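Local coordinates for protein serine--tRNA ligase (Pyrococcus horikoshii, PDB 2DQ0) that probably attaches serine to tRNA(Ser), and also to tRNA(Sec), in an ATP-dependent reaction that passes through a seryl-adenylate, at residues Gly182-Tyr187 with Arg283-Thr288; Gly295-His300 with Lys367-Val372; Val238-Glu243 with Leu247-Thr252. One frame throughout, in Å; residues are numbered along the deposited sequence.

How the contacts relate
The three contacts all reach one seryl-adenylate analogue in the class II catalytic core. Contact 1 and contact 2 have centres about 12 Å apart. Both draw on the loop between strands 273-282 and 301-311, the motif 2 loop of class II synthetases. They are joined where Arg283 O lies 2.8 Å from His300 ND1 and Arg184 O lies 2.9 Å from His300 N. Contact 3 has its centre about 14 Å from that of contact 1, and is tied to it where Lys284 N sits 2.7 Å from Val238 O. Contacts 1 and 2 handle the adenine, contact 2 also the ribose, and contact 3 reaches the seryl amine.

Contact 1 (Gly182-Tyr187 with Arg283-Thr288); sequences GSRFYY and RKEAGT. With SSA (5'-O-(N-(L-seryl)-sulfamoyl)adenosine), chain G; SO4 (sulfate ion), chain C.
Glu285 O is gripped by two donors that arrive from opposite faces of its carbonyl plane. Arg184 NH1 donates across the contact, 2.7 Å from Glu285 O, and the bond bends to 151° at the hydrogen. Thr288 N supplies the other bond at 3.2 Å from Glu285 O, closing a type I turn from Glu285 to Thr288. Glu285 O lies in the guanidinium plane of Arg184, while Glu285 CG lies over one face of that group. The poorly ordered Thr288 lies beside Arg184.

The Arg184 chain bends at chi3 (-66°), and its NE and NH1 both face a sulfate. Arg184 NE is 2.9 Å from sulfate O2 in a nearly straight bond, and NH1 donates to sulfate O4. His300 also binds this sulfate, which probably comes from the crystallisation liquor.

The carboxylate of Glu285 leads away from Arg184. Its OE2 accepts from the adenine N6 at 2.8 Å. The purine edge at C8 points at one face of the Arg283 guanidinium, toward its rim, and Arg283 NH2 meets sulfamoyl O1S at 2.6 Å. This is consistent with the motif 2 arginine of class II synthetases, which binds the alpha-phosphate that the sulfamoyl group replaces here. One residue, Glu285, thus serves two partners: its backbone oxygen takes Arg184 and its carboxylate takes the adenine.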
loop_
_atom_site.group_PDB
_atom_site.type_symbol
_atom_site.label_atom_id
_atom_site.label_comp_id
_atom_site.label_asym_id
_atom_site.label_seq_id
_atom_site.Cartn_x
_atom_site.Cartn_y
_atom_site.Cartn_z
ATOM N N GLY A 182 -10.743 -8.909 -6.377
ATOM C CA GLY A 182 -10.354 -10.188 -6.920
ATOM C C GLY A 182 -10.083 -11.114 -5.759
ATOM O O GLY A 182 -10.214 -10.710 -4.611
ATOM N N SER A 183 -9.685 -12.345 -6.052
ATOM C CA SER A 183 -9.444 -13.342 -5.023
ATOM C C SER A 183 -8.249 -13.053 -4.121
ATOM O O SER A 183 -7.298 -12.382 -4.517
ATOM C CB SER A 183 -9.277 -14.703 -5.681
ATOM O OG SER A 183 -8.294 -14.599 -6.685
ATOM N N ARG A 184 -8.316 -13.586 -2.903
ATOM C CA ARG A 184 -7.267 -13.411 -1.907
ATOM C C ARG A 184 -7.036 -11.970 -1.399
ATOM O O ARG A 184 -5.946 -11.612 -0.966
ATOM C CB ARG A 184 -5.977 -14.075 -2.396
ATOM C CG ARG A 184 -6.190 -15.590 -2.599
ATOM C CD ARG A 184 -4.915 -16.453 -2.693
ATOM N NE ARG A 184 -4.160 -16.134 -3.887
ATOM C CZ ARG A 184 -2.964 -16.630 -4.172
ATOM N NH1 ARG A 184 -2.355 -16.261 -5.299
ATOM N NH2 ARG A 184 -2.384 -17.487 -3.331
ATOM N N PHE A 185 -8.094 -11.163 -1.484
ATOM C CA PHE A 185 -8.159 -9.812 -0.930
ATOM C C PHE A 185 -9.330 -9.940 0.059
ATOM O O PHE A 185 -10.086 -10.893 -0.006
ATOM C CB PHE A 185 -8.522 -8.771 -1.980
ATOM C CG PHE A 185 -7.350 -8.246 -2.733
ATOM C CD1 PHE A 185 -7.066 -8.703 -4.011
ATOM C CD2 PHE A 185 -6.520 -7.294 -2.159
ATOM C CE1 PHE A 185 -5.978 -8.213 -4.704
ATOM C CE2 PHE A 185 -5.429 -6.799 -2.850
ATOM C CZ PHE A 185 -5.153 -7.259 -4.129
ATOM N N TYR A 186 -9.510 -8.993 0.957
ATOM C CA TYR A 186 -10.602 -9.100 1.907
ATOM C C TYR A 186 -10.937 -7.767 2.579
ATOM O O TYR A 186 -10.156 -6.819 2.499
ATOM C CB TYR A 186 -10.186 -10.051 3.010
ATOM C CG TYR A 186 -8.860 -9.637 3.577
ATOM C CD1 TYR A 186 -7.678 -10.146 3.043
ATOM C CD2 TYR A 186 -8.770 -8.649 4.565
ATOM C CE1 TYR A 186 -6.445 -9.686 3.464
ATOM C CE2 TYR A 186 -7.518 -8.174 5.005
ATOM C CZ TYR A 186 -6.361 -8.706 4.445
ATOM O OH TYR A 186 -5.110 -8.308 4.859
ATOM N N TYR A 187 -12.113 -7.704 3.214
ATOM C CA TYR A 187 -12.489 -6.549 4.025
ATOM C C TYR A 187 -12.430 -7.228 5.396
ATOM O O TYR A 187 -12.943 -8.339 5.566
ATOM C CB TYR A 187 -13.940 -6.051 3.824
ATOM C CG TYR A 187 -14.214 -5.259 2.573
ATOM C CD1 TYR A 187 -14.471 -5.907 1.359
ATOM C CD2 TYR A 187 -14.211 -3.859 2.593
ATOM C CE1 TYR A 187 -14.713 -5.195 0.210
ATOM C CE2 TYR A 187 -14.458 -3.128 1.435
ATOM C CZ TYR A 187 -14.708 -3.807 0.248
ATOM O OH TYR A 187 -14.967 -3.120 -0.908
ATOM N N ARG A 283 2.007 -8.844 -1.919
ATOM C CA ARG A 283 2.654 -9.921 -2.654
ATOM C C ARG A 283 1.687 -10.520 -3.662
ATOM O O ARG A 283 0.497 -10.673 -3.412
ATOM C CB ARG A 283 3.193 -11.020 -1.716
ATOM C CG ARG A 283 3.224 -10.659 -0.260
ATOM C CD ARG A 283 4.604 -10.556 0.340
ATOM N NE ARG A 283 5.150 -11.835 0.771
ATOM C CZ ARG A 283 6.038 -11.965 1.755
ATOM N NH1 ARG A 283 6.462 -10.899 2.413
ATOM N NH2 ARG A 283 6.538 -13.149 2.068
ATOM N N LYS A 284 2.224 -10.831 -4.829
ATOM C CA LYS A 284 1.448 -11.410 -5.911
ATOM C C LYS A 284 1.019 -12.841 -5.598
ATOM O O LYS A 284 -0.054 -13.267 -6.009
ATOM C CB LYS A 284 2.274 -11.435 -7.196
ATOM C CG LYS A 284 2.496 -10.101 -7.899
ATOM C CD LYS A 284 3.481 -10.313 -9.060
ATOM C CE LYS A 284 3.619 -9.105 -9.952
ATOM N NZ LYS A 284 4.777 -9.272 -10.891
ATOM N N GLU A 285 1.852 -13.565 -4.856
ATOM C CA GLU A 285 1.586 -14.967 -4.561
ATOM C C GLU A 285 1.235 -15.641 -5.884
ATOM O O GLU A 285 0.277 -16.410 -5.965
ATOM C CB GLU A 285 0.433 -15.129 -3.573
ATOM C CG GLU A 285 0.753 -14.661 -2.161
ATOM C CD GLU A 285 1.963 -15.364 -1.524
ATOM O OE1 GLU A 285 2.199 -16.561 -1.807
ATOM O OE2 GLU A 285 2.666 -14.715 -0.718
ATOM N N ALA A 286 2.019 -15.349 -6.920
ATOM C CA ALA A 286 1.765 -15.904 -8.245
ATOM C C ALA A 286 1.810 -17.432 -8.304
ATOM O O ALA A 286 0.905 -18.061 -8.852
ATOM C CB ALA A 286 2.734 -15.310 -9.243
ATOM N N GLY A 287 2.850 -18.030 -7.735
ATOM C CA GLY A 287 2.955 -19.481 -7.746
ATOM C C GLY A 287 1.651 -20.188 -7.399
ATOM O O GLY A 287 1.389 -21.296 -7.861
ATOM N N THR A 288 0.828 -19.547 -6.577
ATOM C CA THR A 288 -0.449 -20.112 -6.165
ATOM C C THR A 288 -1.594 -19.243 -6.703
ATOM O O THR A 288 -1.344 -18.257 -7.393
ATOM C CB THR A 288 -0.508 -20.206 -4.629
ATOM O OG1 THR A 288 -1.867 -20.313 -4.212
ATOM C CG2 THR A 288 0.141 -18.986 -3.985
HETATM N N10 SSA G . 11.213 -10.047 5.907
HETATM C CA SSA G . 11.029 -11.470 6.247
HETATM C CB SSA G . 10.875 -11.658 7.732
HETATM O OG SSA G . 9.612 -11.186 8.212
HETATM C C9 SSA G . 9.811 -12.098 5.581
HETATM O O9 SSA G . 9.011 -11.414 4.949
HETATM N N8 SSA G . 9.676 -13.425 5.703
HETATM S S1 SSA G . 8.396 -14.169 5.079
HETATM O O1S SSA G . 8.479 -13.945 3.643
HETATM O O2S SSA G . 8.421 -15.526 5.612
HETATM O "O5'" SSA G . 7.176 -13.372 5.658
HETATM C "C5'" SSA G . 7.024 -13.263 7.060
HETATM C "C4'" SSA G . 5.677 -13.731 7.512
HETATM O "O4'" SSA G . 4.635 -12.925 6.928
HETATM C "C3'" SSA G . 5.262 -15.151 7.182
HETATM O "O3'" SSA G . 5.893 -16.052 8.068
HETATM C "C2'" SSA G . 3.776 -15.050 7.479
HETATM O "O2'" SSA G . 3.460 -14.985 8.849
HETATM C "C1'" SSA G . 3.453 -13.706 6.811
HETATM N N9 SSA G . 3.153 -13.803 5.385
HETATM C C8 SSA G . 4.014 -13.982 4.315
HETATM N N7 SSA G . 3.408 -14.028 3.156
HETATM C C5 SSA G . 2.062 -13.875 3.478
HETATM C C6 SSA G . 0.882 -13.852 2.688
HETATM N N6 SSA G . 0.890 -13.984 1.365
HETATM N N1 SSA G . -0.316 -13.667 3.323
HETATM C C2 SSA G . -0.316 -13.522 4.667
HETATM N N3 SSA G . 0.735 -13.534 5.518
HETATM C C4 SSA G . 1.896 -13.728 4.852
HETATM S S SO4 C . -5.051 -14.809 -7.391
HETATM O O1 SO4 C . -5.474 -13.640 -8.184
HETATM O O2 SO4 C . -5.354 -14.557 -5.975
HETATM O O3 SO4 C . -5.782 -16.012 -7.839
HETATM O O4 SO4 C . -3.600 -15.022 -7.567
#

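Contact 2 (Gly295-His300 with Lys367-Val372); sequences GIFRVH and KFREVV. With SSA (5'-O-(N-(L-seryl)-sulfamoyl)adenosine), chain G; SO4 (sulfate ion), chain D; SO4 (sulfate ion), chain C.
Phe297 and Arg369 carry the packing between the two segments. Phe297 CZ stands 3.6 Å above the guanidinium plane of Arg369, over the centre of that group, and the ring and guanidinium planes are 41° apart. The nearest approach is Phe297 CE2 to Arg369 NH1, at 3.5 Å. Phe297 CG is anti to the backbone N (chi1 -176°), which carries the ring across to the strand. Arg369 CB touches the ring too; the bends at chi2 and chi3 bring the guanidinium back over Phe297.

The charged interactions centre on a second sulfate, probably from the crystallisation liquor. Arg369 NH1 donates to its O4 at 3.0 Å, and Arg298 NH1 donates to the same O4 in a nearly straight bond of 3.2 Å. The shared anion probably offsets the two positive charges. Arg369 NH2 is held by Gln365.

Bonds to the adenylate analogue come from both segments. Val299 N donates to adenine N1 at 3.0 Å, and Val299 O accepts from N6, a backbone reading of the base edge. Glu370 OE1 accepts from ribose O3' at 2.8 Å, and Val371 O accepts weakly from O2' at 2.9 Å.

Around the contact, strand 367-376 pairs with strand 354-362, and Val371 and Val372 form a classic beta bulge opposite Ile358. From helix 410-420, Arg412 makes a cation-pi contact with Phe297 and bonds to the carbonyls of Phe297 and Glu370.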
loop_
_atom_site.group_PDB
_atom_site.type_symbol
_atom_site.label_atom_id
_atom_site.label_comp_id
_atom_site.label_asym_id
_atom_site.label_seq_id
_atom_site.Cartn_x
_atom_site.Cartn_y
_atom_site.Cartn_z
ATOM N N GLY A 295 -9.087 -17.993 3.779
ATOM C CA GLY A 295 -9.335 -16.714 4.416
ATOM C C GLY A 295 -8.212 -15.688 4.357
ATOM O O GLY A 295 -7.975 -15.074 3.325
ATOM N N ILE A 296 -7.515 -15.496 5.470
ATOM C CA ILE A 296 -6.443 -14.514 5.523
ATOM C C ILE A 296 -5.080 -15.106 5.832
ATOM O O ILE A 296 -4.189 -14.432 6.364
ATOM C CB ILE A 296 -6.749 -13.425 6.559
ATOM C CG1 ILE A 296 -6.850 -14.035 7.961
ATOM C CG2 ILE A 296 -8.010 -12.704 6.181
ATOM C CD1 ILE A 296 -7.189 -13.005 9.077
ATOM N N PHE A 297 -4.919 -16.374 5.496
ATOM C CA PHE A 297 -3.657 -17.046 5.730
ATOM C C PHE A 297 -2.628 -16.684 4.657
ATOM O O PHE A 297 -1.457 -16.465 4.949
ATOM C CB PHE A 297 -3.863 -18.552 5.714
ATOM C CG PHE A 297 -2.634 -19.312 6.044
ATOM C CD1 PHE A 297 -2.179 -19.379 7.369
ATOM C CD2 PHE A 297 -1.875 -19.910 5.033
ATOM C CE1 PHE A 297 -0.975 -20.028 7.687
ATOM C CE2 PHE A 297 -0.661 -20.568 5.341
ATOM C CZ PHE A 297 -0.216 -20.620 6.680
ATOM N N ARG A 298 -3.071 -16.658 3.407
ATOM C CA ARG A 298 -2.188 -16.346 2.299
ATOM C C ARG A 298 -2.948 -15.421 1.350
ATOM O O ARG A 298 -3.710 -15.857 0.482
ATOM C CB ARG A 298 -1.749 -17.642 1.591
ATOM C CG ARG A 298 -0.960 -17.400 0.322
ATOM C CD ARG A 298 -0.628 -18.691 -0.385
ATOM N NE ARG A 298 0.514 -19.349 0.221
ATOM C CZ ARG A 298 0.454 -20.499 0.882
ATOM N NH1 ARG A 298 -0.706 -21.129 1.026
ATOM N NH2 ARG A 298 1.563 -21.022 1.389
ATOM N N VAL A 299 -2.717 -14.130 1.523
ATOM C CA VAL A 299 -3.403 -13.142 0.739
ATOM C C VAL A 299 -2.455 -12.165 0.064
ATOM O O VAL A 299 -1.233 -12.220 0.230
ATOM C CB VAL A 299 -4.341 -12.376 1.642
ATOM C CG1 VAL A 299 -5.496 -13.270 2.058
ATOM C CG2 VAL A 299 -3.568 -11.923 2.904
ATOM N N HIS A 300 -3.036 -11.256 -0.693
ATOM C CA HIS A 300 -2.252 -10.266 -1.392
ATOM C C HIS A 300 -1.748 -9.100 -0.523
ATOM O O HIS A 300 -0.715 -8.483 -0.857
ATOM C CB HIS A 300 -3.055 -9.750 -2.584
ATOM C CG HIS A 300 -3.204 -10.767 -3.657
ATOM N ND1 HIS A 300 -2.116 -11.403 -4.220
ATOM C CD2 HIS A 300 -4.304 -11.289 -4.251
ATOM C CE1 HIS A 300 -2.543 -12.271 -5.117
ATOM N NE2 HIS A 300 -3.864 -12.219 -5.155
ATOM N N LYS A 367 -2.474 -28.780 12.061
ATOM C CA LYS A 367 -1.055 -28.733 11.685
ATOM C C LYS A 367 -0.251 -27.493 12.135
ATOM O O LYS A 367 -0.807 -26.507 12.604
ATOM C CB LYS A 367 -0.908 -28.924 10.165
ATOM C CG LYS A 367 -1.814 -28.085 9.336
ATOM C CD LYS A 367 -1.698 -28.427 7.856
ATOM C CE LYS A 367 -2.310 -29.777 7.501
ATOM N NZ LYS A 367 -2.441 -29.933 6.007
ATOM N N PHE A 368 1.069 -27.578 12.036
ATOM C CA PHE A 368 1.915 -26.442 12.380
ATOM C C PHE A 368 2.063 -25.582 11.115
ATOM O O PHE A 368 2.360 -26.097 10.042
ATOM C CB PHE A 368 3.296 -26.902 12.838
ATOM C CG PHE A 368 3.311 -27.559 14.186
ATOM C CD1 PHE A 368 3.125 -28.936 14.309
ATOM C CD2 PHE A 368 3.555 -26.805 15.337
ATOM C CE1 PHE A 368 3.185 -29.553 15.564
ATOM C CE2 PHE A 368 3.616 -27.405 16.596
ATOM C CZ PHE A 368 3.431 -28.780 16.714
ATOM N N ARG A 369 1.853 -24.277 11.226
ATOM C CA ARG A 369 1.979 -23.424 10.046
ATOM C C ARG A 369 2.907 -22.249 10.316
ATOM O O ARG A 369 2.843 -21.637 11.397
ATOM C CB ARG A 369 0.605 -22.887 9.611
ATOM C CG ARG A 369 -0.497 -23.933 9.418
ATOM C CD ARG A 369 -0.090 -25.034 8.460
ATOM N NE ARG A 369 0.454 -24.574 7.172
ATOM C CZ ARG A 369 -0.268 -24.248 6.093
ATOM N NH1 ARG A 369 0.343 -23.856 4.980
ATOM N NH2 ARG A 369 -1.595 -24.298 6.110
ATOM N N GLU A 370 3.760 -21.945 9.331
ATOM C CA GLU A 370 4.696 -20.831 9.418
ATOM C C GLU A 370 3.957 -19.591 9.830
ATOM O O GLU A 370 2.904 -19.264 9.272
ATOM C CB GLU A 370 5.378 -20.536 8.080
ATOM C CG GLU A 370 6.246 -19.265 8.137
ATOM C CD GLU A 370 6.914 -18.924 6.822
ATOM O OE1 GLU A 370 7.571 -17.858 6.753
ATOM O OE2 GLU A 370 6.792 -19.718 5.860
ATOM N N VAL A 371 4.534 -18.885 10.791
ATOM C CA VAL A 371 3.920 -17.689 11.300
ATOM C C VAL A 371 4.980 -16.567 11.400
ATOM O O VAL A 371 4.642 -15.394 11.517
ATOM C CB VAL A 371 3.231 -18.035 12.642
ATOM C CG1 VAL A 371 4.179 -17.800 13.839
ATOM C CG2 VAL A 371 1.921 -17.295 12.737
ATOM N N VAL A 372 6.261 -16.942 11.352
ATOM C CA VAL A 372 7.371 -15.983 11.365
ATOM C C VAL A 372 8.642 -16.595 10.791
ATOM O O VAL A 372 8.849 -17.800 10.840
ATOM C CB VAL A 372 7.710 -15.379 12.796
ATOM C CG1 VAL A 372 6.883 -16.017 13.857
ATOM C CG2 VAL A 372 9.205 -15.544 13.119
HETATM N N10 SSA G . 11.213 -10.047 5.907
HETATM C CA SSA G . 11.029 -11.470 6.247
HETATM C CB SSA G . 10.875 -11.658 7.732
HETATM O OG SSA G . 9.612 -11.186 8.212
HETATM C C9 SSA G . 9.811 -12.098 5.581
HETATM O O9 SSA G . 9.011 -11.414 4.949
HETATM N N8 SSA G . 9.676 -13.425 5.703
HETATM S S1 SSA G . 8.396 -14.169 5.079
HETATM O O1S SSA G . 8.479 -13.945 3.643
HETATM O O2S SSA G . 8.421 -15.526 5.612
HETATM O "O5'" SSA G . 7.176 -13.372 5.658
HETATM C "C5'" SSA G . 7.024 -13.263 7.060
HETATM C "C4'" SSA G . 5.677 -13.731 7.512
HETATM O "O4'" SSA G . 4.635 -12.925 6.928
HETATM C "C3'" SSA G . 5.262 -15.151 7.182
HETATM O "O3'" SSA G . 5.893 -16.052 8.068
HETATM C "C2'" SSA G . 3.776 -15.050 7.479
HETATM O "O2'" SSA G . 3.460 -14.985 8.849
HETATM C "C1'" SSA G . 3.453 -13.706 6.811
HETATM N N9 SSA G . 3.153 -13.803 5.385
HETATM C C8 SSA G . 4.014 -13.982 4.315
HETATM N N7 SSA G . 3.408 -14.028 3.156
HETATM C C5 SSA G . 2.062 -13.875 3.478
HETATM C C6 SSA G . 0.882 -13.852 2.688
HETATM N N6 SSA G . 0.890 -13.984 1.365
HETATM N N1 SSA G . -0.316 -13.667 3.323
HETATM C C2 SSA G . -0.316 -13.522 4.667
HETATM N N3 SSA G . 0.735 -13.534 5.518
HETATM C C4 SSA G . 1.896 -13.728 4.852
HETATM S S SO4 D . -2.275 -24.015 1.913
HETATM O O1 SO4 D . -2.685 -22.607 1.734
HETATM O O2 SO4 D . -3.082 -24.603 2.999
HETATM O O3 SO4 D . -2.483 -24.793 0.672
HETATM O O4 SO4 D . -0.843 -24.051 2.255
HETATM S S SO4 C . -5.051 -14.809 -7.391
HETATM O O1 SO4 C . -5.474 -13.640 -8.184
HETATM O O2 SO4 C . -5.354 -14.557 -5.975
HETATM O O3 SO4 C . -5.782 -16.012 -7.839
HETATM O O4 SO4 C . -3.600 -15.022 -7.567
#

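Contact 3 (Val238-Glu243 with Leu247-Thr252); sequences VIYKVE and LYLIPT. With SSA (5'-O-(N-(L-seryl)-sulfamoyl)adenosine), chain G.
Val242 N donates to Leu247 O at 3.0 Å in an almost straight bond (175°), and Leu249 N donates to Tyr240 O at 3.1 Å. These two bonds flank Lys241 and Tyr248, a non-hydrogen-bonded pair in a single antiparallel beta bridge, hairpin-like in course. A water continues the pairing: it accepts from Tyr240 N and donates to Leu249 O.

Lys241 crosses the face of the Tyr248 ring at a slant. Its CG is 3.9 Å from the ring centroid, over the face, in a CH-pi contact. Trans torsions up to chi3 (180°) keep the chain stretched across the ring, and CE comes close to Tyr248 OH. The bend at chi4 turns NZ to Val242 O and Glu245 O. NZ also makes a salt bridge to Glu243 of the second subunit, and the reciprocal pair forms too, so this bridge region lies at the dimer interface. Tyr248 OH bonds to Arg223.

Apolar groups fill in around the bridge. Ile239 CG2 meets the edge of the Tyr248 ring at CD2. Val242 CG1 rests on Leu247 CB at 3.8 Å, and Val238 CG2 reaches Pro251 CB at 3.9 Å. Strand 220-221 pairs with strand 248-249 and puts Met220 against Leu247 and Leu249.

Leu247-Thr252 ends at the seryl part of the analogue. Thr252 OG1 caps Glu254 N and accepts a weak bond from the seryl amine N10, 3.1 Å away.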
loop_
_atom_site.group_PDB
_atom_site.type_symbol
_atom_site.label_atom_id
_atom_site.label_comp_id
_atom_site.label_asym_id
_atom_site.label_seq_id
_atom_site.Cartn_x
_atom_site.Cartn_y
_atom_site.Cartn_z
ATOM N N VAL A 238 6.482 -12.506 -6.577
ATOM C CA VAL A 238 5.925 -11.812 -5.449
ATOM C C VAL A 238 5.679 -10.317 -5.593
ATOM O O VAL A 238 4.672 -9.807 -5.121
ATOM C CB VAL A 238 6.793 -12.064 -4.145
ATOM C CG1 VAL A 238 7.826 -13.116 -4.369
ATOM C CG2 VAL A 238 7.452 -10.817 -3.710
ATOM N N ILE A 239 6.577 -9.621 -6.272
ATOM C CA ILE A 239 6.498 -8.174 -6.369
ATOM C C ILE A 239 5.672 -7.505 -7.450
ATOM O O ILE A 239 5.812 -7.804 -8.626
ATOM C CB ILE A 239 7.917 -7.620 -6.429
ATOM C CG1 ILE A 239 8.682 -8.129 -5.223
ATOM C CG2 ILE A 239 7.916 -6.093 -6.449
ATOM C CD1 ILE A 239 10.172 -7.911 -5.359
ATOM N N TYR A 240 4.827 -6.571 -7.017
ATOM C CA TYR A 240 3.973 -5.775 -7.900
ATOM C C TYR A 240 4.725 -4.508 -8.291
ATOM O O TYR A 240 5.332 -3.842 -7.431
ATOM C CB TYR A 240 2.706 -5.287 -7.191
ATOM C CG TYR A 240 1.636 -6.306 -6.919
ATOM C CD1 TYR A 240 0.888 -6.854 -7.961
ATOM C CD2 TYR A 240 1.318 -6.677 -5.612
ATOM C CE1 TYR A 240 -0.160 -7.743 -7.715
ATOM C CE2 TYR A 240 0.268 -7.570 -5.354
ATOM C CZ TYR A 240 -0.463 -8.098 -6.412
ATOM O OH TYR A 240 -1.468 -9.001 -6.174
ATOM N N LYS A 241 4.681 -4.171 -9.576
ATOM C CA LYS A 241 5.305 -2.945 -10.029
ATOM C C LYS A 241 4.174 -1.982 -10.383
ATOM O O LYS A 241 3.106 -2.417 -10.835
ATOM C CB LYS A 241 6.179 -3.178 -11.255
ATOM C CG LYS A 241 6.830 -1.886 -11.745
ATOM C CD LYS A 241 7.685 -2.119 -12.958
ATOM C CE LYS A 241 8.331 -0.837 -13.445
ATOM N NZ LYS A 241 7.322 0.042 -14.092
ATOM N N VAL A 242 4.378 -0.685 -10.153
ATOM C CA VAL A 242 3.336 0.269 -10.504
ATOM C C VAL A 242 3.642 0.799 -11.904
ATOM O O VAL A 242 4.794 1.043 -12.260
ATOM C CB VAL A 242 3.193 1.431 -9.437
ATOM C CG1 VAL A 242 3.961 1.101 -8.200
ATOM C CG2 VAL A 242 3.611 2.743 -10.000
ATOM N N GLU A 243 2.599 0.936 -12.707
ATOM C CA GLU A 243 2.741 1.399 -14.077
ATOM C C GLU A 243 3.476 2.724 -14.241
ATOM O O GLU A 243 3.358 3.612 -13.394
ATOM C CB GLU A 243 1.362 1.506 -14.715
ATOM C CG GLU A 243 1.225 0.709 -15.983
ATOM C CD GLU A 243 -0.208 0.589 -16.442
ATOM O OE1 GLU A 243 -0.863 1.632 -16.672
ATOM O OE2 GLU A 243 -0.672 -0.557 -16.574
ATOM N N LEU A 247 8.721 2.407 -9.312
ATOM C CA LEU A 247 8.147 2.170 -7.991
ATOM C C LEU A 247 7.589 0.750 -7.874
ATOM O O LEU A 247 6.904 0.241 -8.766
ATOM C CB LEU A 247 7.043 3.185 -7.700
ATOM C CG LEU A 247 7.493 4.636 -7.500
ATOM C CD1 LEU A 247 6.283 5.542 -7.415
ATOM C CD2 LEU A 247 8.332 4.747 -6.221
ATOM N N TYR A 248 7.907 0.108 -6.762
ATOM C CA TYR A 248 7.459 -1.251 -6.502
ATOM C C TYR A 248 6.823 -1.304 -5.107
ATOM O O TYR A 248 7.321 -0.675 -4.176
ATOM C CB TYR A 248 8.659 -2.187 -6.582
ATOM C CG TYR A 248 9.284 -2.206 -7.953
ATOM C CD1 TYR A 248 10.067 -1.141 -8.415
ATOM C CD2 TYR A 248 9.024 -3.261 -8.834
ATOM C CE1 TYR A 248 10.560 -1.131 -9.713
ATOM C CE2 TYR A 248 9.515 -3.259 -10.123
ATOM C CZ TYR A 248 10.277 -2.203 -10.553
ATOM O OH TYR A 248 10.775 -2.257 -11.813
ATOM N N LEU A 249 5.707 -2.014 -4.972
ATOM C CA LEU A 249 5.048 -2.140 -3.676
ATOM C C LEU A 249 5.897 -3.106 -2.870
ATOM O O LEU A 249 6.276 -4.172 -3.360
ATOM C CB LEU A 249 3.609 -2.669 -3.826
ATOM C CG LEU A 249 2.676 -1.733 -4.604
ATOM C CD1 LEU A 249 1.289 -2.314 -4.641
ATOM C CD2 LEU A 249 2.655 -0.358 -3.958
ATOM N N ILE A 250 6.212 -2.732 -1.641
ATOM C CA ILE A 250 7.057 -3.578 -0.826
ATOM C C ILE A 250 6.332 -4.822 -0.352
ATOM O O ILE A 250 5.145 -4.782 -0.048
ATOM C CB ILE A 250 7.606 -2.803 0.393
ATOM C CG1 ILE A 250 6.462 -2.325 1.277
ATOM C CG2 ILE A 250 8.391 -1.574 -0.070
ATOM C CD1 ILE A 250 6.948 -1.745 2.571
ATOM N N PRO A 251 7.034 -5.963 -0.336
ATOM C CA PRO A 251 6.471 -7.243 0.109
ATOM C C PRO A 251 6.732 -7.468 1.584
ATOM O O PRO A 251 6.279 -8.443 2.158
ATOM C CB PRO A 251 7.204 -8.263 -0.762
ATOM C CG PRO A 251 8.548 -7.640 -0.916
ATOM C CD PRO A 251 8.222 -6.186 -1.187
ATOM N N THR A 252 7.460 -6.542 2.190
ATOM C CA THR A 252 7.829 -6.613 3.601
ATOM C C THR A 252 8.625 -5.357 3.911
ATOM O O THR A 252 9.334 -4.864 3.039
ATOM C CB THR A 252 8.737 -7.826 3.893
ATOM O OG1 THR A 252 9.518 -7.561 5.061
ATOM C CG2 THR A 252 9.655 -8.107 2.737
HETATM N N10 SSA G . 11.213 -10.047 5.907
HETATM C CA SSA G . 11.029 -11.470 6.247
HETATM C CB SSA G . 10.875 -11.658 7.732
HETATM O OG SSA G . 9.612 -11.186 8.212
HETATM C C9 SSA G . 9.811 -12.098 5.581
HETATM O O9 SSA G . 9.011 -11.414 4.949
HETATM N N8 SSA G . 9.676 -13.425 5.703
HETATM S S1 SSA G . 8.396 -14.169 5.079
HETATM O O1S SSA G . 8.479 -13.945 3.643
HETATM O O2S SSA G . 8.421 -15.526 5.612
HETATM O "O5'" SSA G . 7.176 -13.372 5.658
HETATM C "C5'" SSA G . 7.024 -13.263 7.060
HETATM C "C4'" SSA G . 5.677 -13.731 7.512
HETATM O "O4'" SSA G . 4.635 -12.925 6.928
HETATM C "C3'" SSA G . 5.262 -15.151 7.182
HETATM O "O3'" SSA G . 5.893 -16.052 8.068
HETATM C "C2'" SSA G . 3.776 -15.050 7.479
HETATM O "O2'" SSA G . 3.460 -14.985 8.849
HETATM C "C1'" SSA G . 3.453 -13.706 6.811
HETATM N N9 SSA G . 3.153 -13.803 5.385
HETATM C C8 SSA G . 4.014 -13.982 4.315
HETATM N N7 SSA G . 3.408 -14.028 3.156
HETATM C C5 SSA G . 2.062 -13.875 3.478
HETATM C C6 SSA G . 0.882 -13.852 2.688
HETATM N N6 SSA G . 0.890 -13.984 1.365
HETATM N N1 SSA G . -0.316 -13.667 3.323
HETATM C C2 SSA G . -0.316 -13.522 4.667
HETATM N N3 SSA G . 0.735 -13.534 5.518
HETATM C C4 SSA G . 1.896 -13.728 4.852
HETATM O O HOH W 1 4.874 -6.356 -4.239
#